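Long-range contacts in arylesterase (Agrobacterium tumefaciens, PDB 3DCI), which probably hydrolyses ester bonds, as a zinc-binding member of the GDSL-like (SGNH) lipase/acylhydrolase family: residues Gly30-Gly42 / Ser201-Ser213; Gly69-Ala81 / Met108-Gly120. One frame throughout, in Å; residues are numbered along the deposited sequence.

Interaction 1: residues Gly30-Gly42 / Ser201-Ser213. With ACY (acetic acid), chain M.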
loop_
_atom_site.group_PDB
_atom_site.type_symbol
_atom_site.label_atom_id
_atom_site.label_comp_id
_atom_site.label_asym_id
_atom_site.label_seq_id
_atom_site.Cartn_x
_atom_site.Cartn_y
_atom_site.Cartn_z
ATOM N N GLY A 30 18.494 3.794 12.126
ATOM C CA GLY A 30 19.091 2.503 11.826
ATOM C C GLY A 30 18.194 1.324 12.064
ATOM O O GLY A 30 16.987 1.457 12.123
ATOM N N ASP A 31 18.817 0.167 12.204
ATOM C CA ASP A 31 18.105 -1.090 12.367
ATOM C C ASP A 31 18.344 -1.662 13.769
ATOM O O ASP A 31 18.541 -0.894 14.696
ATOM C CB ASP A 31 18.454 -2.046 11.224
ATOM C CG ASP A 31 19.927 -2.322 11.112
ATOM O OD1 ASP A 31 20.636 -2.232 12.156
ATOM O OD2 ASP A 31 20.398 -2.608 9.954
ATOM N N SER A 32 18.305 -2.977 13.954
ATOM C CA SER A 32 18.528 -3.533 15.292
ATOM C C SER A 32 19.941 -3.256 15.860
ATOM O O SER A 32 20.127 -3.285 17.080
ATOM C CB SER A 32 18.181 -5.033 15.355
ATOM O OG SER A 32 19.270 -5.799 14.927
ATOM N N LEU A 33 20.926 -2.956 15.010
ATOM C CA LEU A 33 22.257 -2.582 15.542
ATOM C C LEU A 33 22.190 -1.222 16.269
ATOM O O LEU A 33 22.959 -0.959 17.187
ATOM C CB LEU A 33 23.321 -2.547 14.432
ATOM C CG LEU A 33 23.474 -3.740 13.455
ATOM C CD1 LEU A 33 24.683 -3.513 12.529
ATOM C CD2 LEU A 33 23.608 -5.064 14.128
ATOM N N THR A 34 21.242 -0.391 15.851
ATOM C CA THR A 34 21.009 0.932 16.407
ATOM C C THR A 34 20.014 0.851 17.586
ATOM O O THR A 34 20.226 1.487 18.626
ATOM C CB THR A 34 20.509 1.885 15.309
ATOM O OG1 THR A 34 21.522 1.993 14.294
ATOM C CG2 THR A 34 20.122 3.283 15.892
ATOM N N TRP A 35 18.960 0.049 17.438
ATOM C CA TRP A 35 18.123 -0.350 18.574
ATOM C C TRP A 35 18.970 -0.934 19.725
ATOM O O TRP A 35 18.740 -0.605 20.882
ATOM C CB TRP A 35 17.056 -1.358 18.118
ATOM C CG TRP A 35 16.065 -1.705 19.200
ATOM C CD1 TRP A 35 15.107 -0.883 19.741
ATOM C CD2 TRP A 35 15.962 -2.943 19.907
ATOM N NE1 TRP A 35 14.385 -1.556 20.701
ATOM C CE2 TRP A 35 14.904 -2.811 20.837
ATOM C CE3 TRP A 35 16.644 -4.170 19.826
ATOM C CZ2 TRP A 35 14.534 -3.847 21.688
ATOM C CZ3 TRP A 35 16.271 -5.180 20.650
ATOM C CH2 TRP A 35 15.210 -5.024 21.568
ATOM N N GLY A 36 19.944 -1.790 19.378
ATOM C CA GLY A 36 20.853 -2.424 20.334
ATOM C C GLY A 36 20.422 -3.845 20.668
ATOM O O GLY A 36 20.167 -4.145 21.817
ATOM N N ALA A 37 20.333 -4.733 19.677
ATOM C CA ALA A 37 19.913 -6.109 19.965
ATOM C C ALA A 37 21.110 -6.940 20.437
ATOM O O ALA A 37 22.179 -6.933 19.804
ATOM C CB ALA A 37 19.250 -6.763 18.771
ATOM N N ASP A 38 20.926 -7.639 21.545
ATOM C CA ASP A 38 21.899 -8.614 22.005
ATOM C C ASP A 38 21.988 -9.801 21.033
ATOM O O ASP A 38 20.963 -10.382 20.665
ATOM C CB ASP A 38 21.477 -9.141 23.359
ATOM C CG ASP A 38 22.475 -10.117 23.938
ATOM O OD1 ASP A 38 23.465 -9.644 24.506
ATOM O OD2 ASP A 38 22.250 -11.345 23.846
ATOM N N PRO A 39 23.218 -10.188 20.630
ATOM C CA PRO A 39 23.369 -11.304 19.674
ATOM C C PRO A 39 22.753 -12.631 20.158
ATOM O O PRO A 39 22.162 -13.351 19.354
ATOM C CB PRO A 39 24.892 -11.427 19.522
ATOM C CG PRO A 39 25.404 -10.031 19.873
ATOM C CD PRO A 39 24.522 -9.605 20.999
ATOM N N ALA A 40 22.866 -12.917 21.450
ATOM C CA ALA A 40 22.366 -14.168 22.036
ATOM C C ALA A 40 20.847 -14.151 22.263
ATOM O O ALA A 40 20.110 -14.983 21.718
ATOM C CB ALA A 40 23.074 -14.444 23.348
ATOM N N THR A 41 20.393 -13.191 23.069
ATOM C CA THR A 41 19.003 -13.154 23.544
ATOM C C THR A 41 18.066 -12.397 22.619
ATOM O O THR A 41 16.876 -12.644 22.628
ATOM C CB THR A 41 18.929 -12.514 24.936
ATOM O OG1 THR A 41 19.238 -11.124 24.844
ATOM C CG2 THR A 41 19.922 -13.176 25.887
ATOM N N GLY A 42 18.583 -11.460 21.834
ATOM C CA GLY A 42 17.728 -10.592 21.021
ATOM C C GLY A 42 17.081 -9.460 21.811
ATOM O O GLY A 42 16.392 -8.616 21.236
ATOM N N SER A 201 33.319 -5.107 15.491
ATOM C CA SER A 201 33.114 -6.350 14.726
ATOM C C SER A 201 31.814 -7.041 15.118
ATOM O O SER A 201 31.444 -7.045 16.285
ATOM C CB SER A 201 34.287 -7.319 14.938
ATOM O OG SER A 201 35.499 -6.773 14.433
ATOM N N ALA A 202 31.147 -7.643 14.132
ATOM C CA ALA A 202 29.999 -8.517 14.380
ATOM C C ALA A 202 30.323 -9.608 15.403
ATOM O O ALA A 202 31.457 -10.076 15.494
ATOM C CB ALA A 202 29.549 -9.165 13.080
ATOM N N SER A 203 29.327 -10.005 16.182
ATOM C CA SER A 203 29.510 -11.106 17.146
ATOM C C SER A 203 29.505 -12.471 16.437
ATOM O O SER A 203 28.702 -12.695 15.533
ATOM C CB SER A 203 28.385 -11.079 18.176
ATOM O OG SER A 203 28.511 -12.135 19.096
ATOM N N PRO A 204 30.380 -13.400 16.856
ATOM C CA PRO A 204 30.278 -14.757 16.311
ATOM C C PRO A 204 29.097 -15.578 16.859
ATOM O O PRO A 204 28.841 -16.672 16.356
ATOM C CB PRO A 204 31.600 -15.393 16.722
ATOM C CG PRO A 204 32.007 -14.645 17.955
ATOM C CD PRO A 204 31.500 -13.257 17.797
ATOM N N VAL A 205 28.404 -15.071 17.884
ATOM C CA VAL A 205 27.196 -15.719 18.397
ATOM C C VAL A 205 26.148 -15.889 17.283
ATOM O O VAL A 205 25.489 -16.919 17.197
ATOM C CB VAL A 205 26.602 -14.930 19.603
ATOM C CG1 VAL A 205 25.186 -15.366 19.902
ATOM C CG2 VAL A 205 27.465 -15.129 20.846
ATOM N N ASP A 206 25.995 -14.880 16.426
ATOM C CA ASP A 206 25.143 -15.040 15.249
ATOM C C ASP A 206 25.747 -14.557 13.934
ATOM O O ASP A 206 25.111 -14.690 12.889
ATOM C CB ASP A 206 23.764 -14.410 15.484
ATOM C CG ASP A 206 23.793 -12.909 15.542
ATOM O OD1 ASP A 206 24.849 -12.274 15.345
ATOM O OD2 ASP A 206 22.711 -12.360 15.777
ATOM N N GLY A 207 26.960 -14.025 13.979
ATOM C CA GLY A 207 27.630 -13.515 12.789
ATOM C C GLY A 207 27.133 -12.178 12.274
ATOM O O GLY A 207 27.640 -11.684 11.275
ATOM N N VAL A 208 26.157 -11.569 12.947
ATOM C CA VAL A 208 25.462 -10.393 12.395
ATOM C C VAL A 208 25.358 -9.198 13.374
ATOM O O VAL A 208 25.705 -8.070 13.028
ATOM C CB VAL A 208 24.051 -10.793 11.871
ATOM C CG1 VAL A 208 23.250 -9.569 11.417
ATOM C CG2 VAL A 208 24.185 -11.841 10.746
ATOM N N HIS A 209 24.892 -9.457 14.588
ATOM C CA HIS A 209 24.635 -8.411 15.574
ATOM C C HIS A 209 25.854 -8.077 16.414
ATOM O O HIS A 209 26.871 -8.732 16.297
ATOM C CB HIS A 209 23.444 -8.811 16.456
ATOM C CG HIS A 209 22.167 -8.892 15.690
ATOM N ND1 HIS A 209 21.650 -10.086 15.230
ATOM C CD2 HIS A 209 21.348 -7.920 15.225
ATOM C CE1 HIS A 209 20.553 -9.844 14.532
ATOM N NE2 HIS A 209 20.343 -8.539 14.514
ATOM N N LEU A 210 25.730 -7.035 17.235
ATOM C CA LEU A 210 26.849 -6.491 18.014
ATOM C C LEU A 210 26.659 -6.682 19.522
ATOM O O LEU A 210 25.571 -6.450 20.049
ATOM C CB LEU A 210 27.007 -4.997 17.718
ATOM C CG LEU A 210 27.220 -4.611 16.265
ATOM C CD1 LEU A 210 27.044 -3.094 16.100
ATOM C CD2 LEU A 210 28.600 -5.077 15.838
ATOM N N ASP A 211 27.714 -7.103 20.219
ATOM C CA ASP A 211 27.655 -7.136 21.670
ATOM C C ASP A 211 27.676 -5.692 22.222
ATOM O O ASP A 211 27.805 -4.729 21.450
ATOM C CB ASP A 211 28.719 -8.064 22.276
ATOM C CG ASP A 211 30.143 -7.614 22.041
ATOM O OD1 ASP A 211 30.400 -6.447 21.691
ATOM O OD2 ASP A 211 31.029 -8.468 22.256
ATOM N N ALA A 212 27.504 -5.546 23.533
ATOM C CA ALA A 212 27.387 -4.215 24.161
ATOM C C ALA A 212 28.636 -3.365 23.947
ATOM O O ALA A 212 28.535 -2.164 23.676
ATOM C CB ALA A 212 27.102 -4.358 25.686
ATOM N N SER A 213 29.802 -4.007 24.078
ATOM C CA SER A 213 31.095 -3.355 23.919
ATOM C C SER A 213 31.305 -2.764 22.548
ATOM O O SER A 213 31.763 -1.628 22.415
ATOM C CB SER A 213 32.218 -4.367 24.134
ATOM O OG SER A 213 32.095 -4.975 25.391
HETATM C C ACY M . 18.769 -6.161 12.183
HETATM O O ACY M . 17.955 -5.238 12.132
HETATM O OXT ACY M . 18.461 -7.275 12.651
HETATM C CH3 ACY M . 20.181 -5.975 11.661
HETATM O O HOH W 1 23.235 -5.629 17.763
#

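Interaction 2: residues Gly69-Ala81 / Met108-Gly120. With ACY (acetic acid), chain M.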
loop_
_atom_site.group_PDB
_atom_site.type_symbol
_atom_site.label_atom_id
_atom_site.label_comp_id
_atom_site.label_asym_id
_atom_site.label_seq_id
_atom_site.Cartn_x
_atom_site.Cartn_y
_atom_site.Cartn_z
ATOM N N GLY A 69 16.066 3.292 15.932
ATOM C CA GLY A 69 16.577 1.998 15.525
ATOM C C GLY A 69 15.490 0.938 15.544
ATOM O O GLY A 69 14.987 0.589 16.619
ATOM N N LEU A 70 15.161 0.400 14.367
ATOM C CA LEU A 70 14.078 -0.576 14.237
ATOM C C LEU A 70 14.603 -1.922 13.712
ATOM O O LEU A 70 15.125 -1.996 12.590
ATOM C CB LEU A 70 13.003 -0.048 13.287
ATOM C CG LEU A 70 11.824 -1.015 13.053
ATOM C CD1 LEU A 70 10.498 -0.311 13.279
ATOM C CD2 LEU A 70 11.908 -1.679 11.654
ATOM N N GLY A 71 14.394 -2.980 14.491
ATOM C CA GLY A 71 14.798 -4.334 14.089
ATOM C C GLY A 71 14.204 -4.760 12.753
ATOM O O GLY A 71 12.983 -4.696 12.550
ATOM N N GLY A 72 15.074 -5.125 11.821
ATOM C CA GLY A 72 14.661 -5.586 10.478
ATOM C C GLY A 72 14.614 -4.490 9.423
ATOM O O GLY A 72 14.322 -4.755 8.258
ATOM N N ARG A 73 14.897 -3.256 9.817
ATOM C CA ARG A 73 14.778 -2.123 8.873
ATOM C C ARG A 73 15.776 -2.227 7.706
ATOM O O ARG A 73 16.940 -2.579 7.911
ATOM C CB ARG A 73 14.985 -0.794 9.577
ATOM C CG ARG A 73 14.896 0.407 8.648
ATOM C CD ARG A 73 14.870 1.656 9.471
ATOM N NE ARG A 73 13.538 1.892 10.039
ATOM C CZ ARG A 73 13.306 2.688 11.077
ATOM N NH1 ARG A 73 14.298 3.237 11.771
ATOM N NH2 ARG A 73 12.081 2.882 11.477
ATOM N N THR A 74 15.273 -1.915 6.501
ATOM C CA THR A 74 16.028 -1.893 5.254
ATOM C C THR A 74 16.155 -0.424 4.833
ATOM O O THR A 74 15.512 0.432 5.407
ATOM C CB THR A 74 15.257 -2.631 4.148
ATOM O OG1 THR A 74 14.055 -1.913 3.816
ATOM C CG2 THR A 74 14.875 -4.021 4.588
ATOM N N THR A 75 16.980 -0.133 3.836
ATOM C CA THR A 75 17.071 1.212 3.323
ATOM C C THR A 75 15.725 1.636 2.709
ATOM O O THR A 75 15.180 2.668 3.088
ATOM C CB THR A 75 18.211 1.351 2.279
ATOM O OG1 THR A 75 18.020 0.377 1.232
ATOM C CG2 THR A 75 19.582 1.212 2.964
ATOM N N CYS A 76 15.193 0.849 1.770
ATOM C CA CYS A 76 13.986 1.277 1.044
ATOM C C CYS A 76 13.158 0.117 0.517
ATOM O O CYS A 76 12.453 0.259 -0.487
ATOM C CB CYS A 76 14.368 2.221 -0.110
ATOM S SG CYS A 76 15.275 1.418 -1.440
ATOM N N TYR A 77 13.210 -1.014 1.217
ATOM C CA TYR A 77 12.571 -2.234 0.745
ATOM C C TYR A 77 11.501 -2.650 1.749
ATOM O O TYR A 77 11.736 -2.657 2.952
ATOM C CB TYR A 77 13.623 -3.338 0.470
ATOM C CG TYR A 77 14.660 -2.825 -0.497
ATOM C CD1 TYR A 77 14.332 -2.601 -1.843
ATOM C CD2 TYR A 77 15.928 -2.444 -0.053
ATOM C CE1 TYR A 77 15.259 -2.057 -2.744
ATOM C CE2 TYR A 77 16.870 -1.912 -0.942
ATOM C CZ TYR A 77 16.543 -1.714 -2.282
ATOM O OH TYR A 77 17.486 -1.170 -3.149
ATOM N N ASP A 78 10.310 -2.946 1.251
ATOM C CA ASP A 78 9.250 -3.430 2.132
ATOM C C ASP A 78 9.687 -4.781 2.667
ATOM O O ASP A 78 10.326 -5.573 1.962
ATOM C CB ASP A 78 7.917 -3.554 1.395
ATOM C CG ASP A 78 7.337 -2.208 0.955
ATOM O OD1 ASP A 78 7.753 -1.148 1.475
ATOM O OD2 ASP A 78 6.424 -2.229 0.091
ATOM N N ASP A 79 9.329 -5.055 3.918
ATOM C CA ASP A 79 9.534 -6.374 4.517
ATOM C C ASP A 79 8.456 -6.546 5.596
ATOM O O ASP A 79 8.510 -5.863 6.613
ATOM C CB ASP A 79 10.937 -6.398 5.111
ATOM C CG ASP A 79 11.349 -7.747 5.637
ATOM O OD1 ASP A 79 12.557 -8.042 5.456
ATOM O OD2 ASP A 79 10.537 -8.470 6.252
ATOM N N HIS A 80 7.464 -7.409 5.355
ATOM C CA HIS A 80 6.328 -7.558 6.281
ATOM C C HIS A 80 6.515 -8.669 7.303
ATOM O O HIS A 80 5.545 -9.078 7.910
ATOM C CB HIS A 80 5.010 -7.767 5.510
ATOM C CG HIS A 80 4.741 -6.690 4.512
ATOM N ND1 HIS A 80 4.575 -5.371 4.878
ATOM C CD2 HIS A 80 4.709 -6.708 3.162
ATOM C CE1 HIS A 80 4.416 -4.628 3.796
ATOM N NE2 HIS A 80 4.497 -5.415 2.740
ATOM N N ALA A 81 7.757 -9.121 7.525
ATOM C CA ALA A 81 7.996 -10.275 8.423
ATOM C C ALA A 81 8.075 -9.893 9.906
ATOM O O ALA A 81 8.193 -10.771 10.762
ATOM C CB ALA A 81 9.236 -11.045 8.006
HETATM N N MSE A 108 22.705 4.341 9.686
HETATM C CA MSE A 108 23.409 3.070 9.625
HETATM C C MSE A 108 22.444 1.947 9.221
HETATM O O MSE A 108 21.667 1.462 10.035
HETATM C CB MSE A 108 24.096 2.731 10.941
HETATM C CG MSE A 108 25.053 1.524 10.807
HETATM SE SE MSE A 108 26.235 1.288 12.363
HETATM C CE MSE A 108 24.994 0.460 13.563
ATOM N N LEU A 109 22.520 1.555 7.951
ATOM C CA LEU A 109 21.638 0.541 7.373
ATOM C C LEU A 109 22.386 -0.202 6.290
ATOM O O LEU A 109 23.428 0.278 5.787
ATOM C CB LEU A 109 20.375 1.160 6.768
ATOM C CG LEU A 109 19.331 1.731 7.724
ATOM C CD1 LEU A 109 18.283 2.564 6.976
ATOM C CD2 LEU A 109 18.658 0.654 8.602
ATOM N N GLY A 110 21.857 -1.366 5.939
ATOM C CA GLY A 110 22.430 -2.201 4.864
ATOM C C GLY A 110 22.477 -3.677 5.209
ATOM O O GLY A 110 22.435 -4.537 4.311
ATOM N N THR A 111 22.614 -3.970 6.507
ATOM C CA THR A 111 22.665 -5.346 7.011
ATOM C C THR A 111 21.450 -6.187 6.608
ATOM O O THR A 111 21.579 -7.368 6.347
ATOM C CB THR A 111 22.823 -5.325 8.556
ATOM O OG1 THR A 111 24.016 -4.582 8.894
ATOM C CG2 THR A 111 22.900 -6.740 9.130
ATOM N N ASN A 112 20.271 -5.585 6.585
ATOM C CA ASN A 112 19.055 -6.283 6.155
ATOM C C ASN A 112 18.831 -6.265 4.653
ATOM O O ASN A 112 18.177 -7.149 4.130
ATOM C CB ASN A 112 17.850 -5.727 6.883
ATOM C CG ASN A 112 17.953 -5.957 8.351
ATOM O OD1 ASN A 112 18.319 -7.044 8.788
ATOM N ND2 ASN A 112 17.702 -4.936 9.120
ATOM N N ASP A 113 19.406 -5.277 3.977
ATOM C CA ASP A 113 19.303 -5.161 2.515
ATOM C C ASP A 113 20.070 -6.253 1.806
ATOM O O ASP A 113 19.799 -6.541 0.636
ATOM C CB ASP A 113 19.832 -3.804 2.037
ATOM C CG ASP A 113 19.116 -2.626 2.709
ATOM O OD1 ASP A 113 19.246 -2.454 3.943
ATOM O OD2 ASP A 113 18.484 -1.841 1.996
ATOM N N ILE A 114 21.027 -6.857 2.513
ATOM C CA ILE A 114 21.802 -7.970 1.961
ATOM C C ILE A 114 21.212 -9.340 2.346
ATOM O O ILE A 114 21.793 -10.368 2.014
ATOM C CB ILE A 114 23.325 -7.860 2.309
ATOM C CG1 ILE A 114 23.572 -7.972 3.828
ATOM C CG2 ILE A 114 23.903 -6.534 1.773
ATOM C CD1 ILE A 114 25.044 -8.167 4.217
ATOM N N LYS A 115 20.067 -9.362 3.031
ATOM C CA LYS A 115 19.313 -10.603 3.198
ATOM C C LYS A 115 18.937 -11.126 1.797
ATOM O O LYS A 115 18.720 -10.337 0.876
ATOM C CB LYS A 115 18.020 -10.409 4.003
ATOM C CG LYS A 115 18.126 -10.109 5.508
ATOM C CD LYS A 115 16.706 -9.936 6.112
ATOM C CE LYS A 115 16.732 -9.686 7.623
ATOM N NZ LYS A 115 15.397 -9.346 8.279
ATOM N N PRO A 116 18.826 -12.455 1.642
ATOM C CA PRO A 116 18.404 -13.003 0.353
ATOM C C PRO A 116 17.115 -12.412 -0.203
ATOM O O PRO A 116 17.019 -12.213 -1.408
ATOM C CB PRO A 116 18.183 -14.502 0.652
ATOM C CG PRO A 116 19.110 -14.794 1.799
ATOM C CD PRO A 116 19.103 -13.510 2.632
ATOM N N VAL A 117 16.125 -12.154 0.657
ATOM C CA VAL A 117 14.812 -11.691 0.179
ATOM C C VAL A 117 14.932 -10.365 -0.591
ATOM O O VAL A 117 14.153 -10.110 -1.510
ATOM C CB VAL A 117 13.779 -11.561 1.320
ATOM C CG1 VAL A 117 14.171 -10.426 2.313
ATOM C CG2 VAL A 117 12.389 -11.344 0.742
ATOM N N HIS A 118 15.934 -9.562 -0.214
ATOM C CA HIS A 118 16.184 -8.264 -0.836
ATOM C C HIS A 118 17.278 -8.284 -1.869
ATOM O O HIS A 118 17.712 -7.227 -2.297
ATOM C CB HIS A 118 16.520 -7.244 0.231
ATOM C CG HIS A 118 15.459 -7.132 1.250
ATOM N ND1 HIS A 118 14.138 -7.007 0.903
ATOM C CD2 HIS A 118 15.502 -7.182 2.599
ATOM C CE1 HIS A 118 13.407 -6.963 2.000
ATOM N NE2 HIS A 118 14.212 -7.076 3.043
ATOM N N GLY A 119 17.734 -9.477 -2.222
ATOM C CA GLY A 119 18.594 -9.682 -3.372
ATOM C C GLY A 119 19.944 -10.305 -3.058
ATOM O O GLY A 119 20.617 -10.783 -3.943
ATOM N N GLY A 120 20.346 -10.240 -1.792
ATOM C CA GLY A 120 21.531 -10.925 -1.321
ATOM C C GLY A 120 22.825 -10.194 -1.586
ATOM O O GLY A 120 23.874 -10.739 -1.282
HETATM C C ACY M . 18.769 -6.161 12.183
HETATM O O ACY M . 17.955 -5.238 12.132
HETATM O OXT ACY M . 18.461 -7.275 12.651
HETATM C CH3 ACY M . 20.181 -5.975 11.661
HETATM O O HOH W 2 14.618 -7.092 6.955
HETATM O O HOH W 3 19.677 -2.740 7.374
#

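Interaction 1: residues Gly30-Gly42 / Ser201-Ser213
With chi1 of 85°, Ser-32 OG sits between its own backbone N and carbonyl carbon, near the NE2 edge of the His-209 ring, whose CG stands anti to the carbonyl carbon (chi1 -65°). OG reaches the ring edge 3.0 Å from His-209 NE2. An acetate, probably from the crystallisation liquor, bridges the two residues, taking a hydrogen bond on one oxygen from Ser-32 N and on the other from His-209 NE2. At another edge of the ring, His-209 ND1 donates an almost straight bond to Asp-206 OD2, 2.6 Å long and in the ring plane, while Asp-206 OD1 accepts from the backbone N of Val-208 and of His-209. Three bonds thus fix the carboxylate and, through it, the rotation of the imidazole, one face of which lies against Val-208 CG1. Leu-33 crosses the histidine at about a right angle, its CD2 3.8 Å from His-209 CD2. Farther out, Pro-39 packs its CG against Ser-203 CB at 3.6 Å and its CB against Val-205 CB. A water joins Ala-37 O to Leu-210 N. The serine at the start of helix 32-35 and the Asp-X-X-His loop before helix 212-229 are placed as expected for a charge relay, consistent with the Ser-His-Asp catalytic triad of SGNH hydrolases.

Interaction 2: residues Gly69-Ala81 / Met108-Gly120
Asn-112 ND2 donates a straight bond of 2.8 Å to Arg-73 O, in its own amide plane but from above the plane of the carbonyl. The same nitrogen and Gly-72 N join Ser-32 N in donating to one acetate oxygen, consistent with the oxyanion hole of SGNH hydrolases, formed by N-H groups of the serine, a glycine and the asparagine. The next residue, Asp-113, holds the neighbouring loop: its OD2 accepts from Thr-75 N at 2.9 Å through the syn lone pair, anchoring the buried carboxylate. Thr-75 OG1 is modelled 2.4 Å from Asp-113 OD2, shorter than a normal hydrogen bond, so its exact geometry is doubtful. Tyr-77 turns a ring edge to OD2, the planes 78° apart. Toward the loop ends, His-118 NE2 donates to Asp-79 OD1 at 3.1 Å, tilted from the ring plane. A water ties that carboxylate oxygen to Gly-72 O and Lys-115 NZ. Packing completes the contact. Leu-109, with CG anti to its carbonyl carbon (chi1 -71°), lays CD2 against Arg-73 CG at 3.8 Å, and Leu-132 of helix 122-138 touches both Leu-109 and Thr-75. Tyr-77 CB makes an off-centre CH-pi contact with the His-118 ring, 4.1 Å from its centroid.

Overall arrangement
Followed from the N terminus, the chain leaves strand 24-30 and enters the first segment of interaction 1, whose partner arrives only 159 residues later, at the loop that runs into helix 212-229. Interaction 2 is nested within that long loop and closes a much shorter one, joining the loops after strands 63-69 and 104-108. Both strands flank 24-30 in the parallel sheet, so three neighbouring strand ends are drawn together, with the loop leading to the last helix added from afar. The contacts meet directly: Gly-30 O probably accepts from Leu-70 N and Arg-73 NH1, and Leu-33 packs on Met-108. The acetate touches both, illustrating how distant loops build one probable active site.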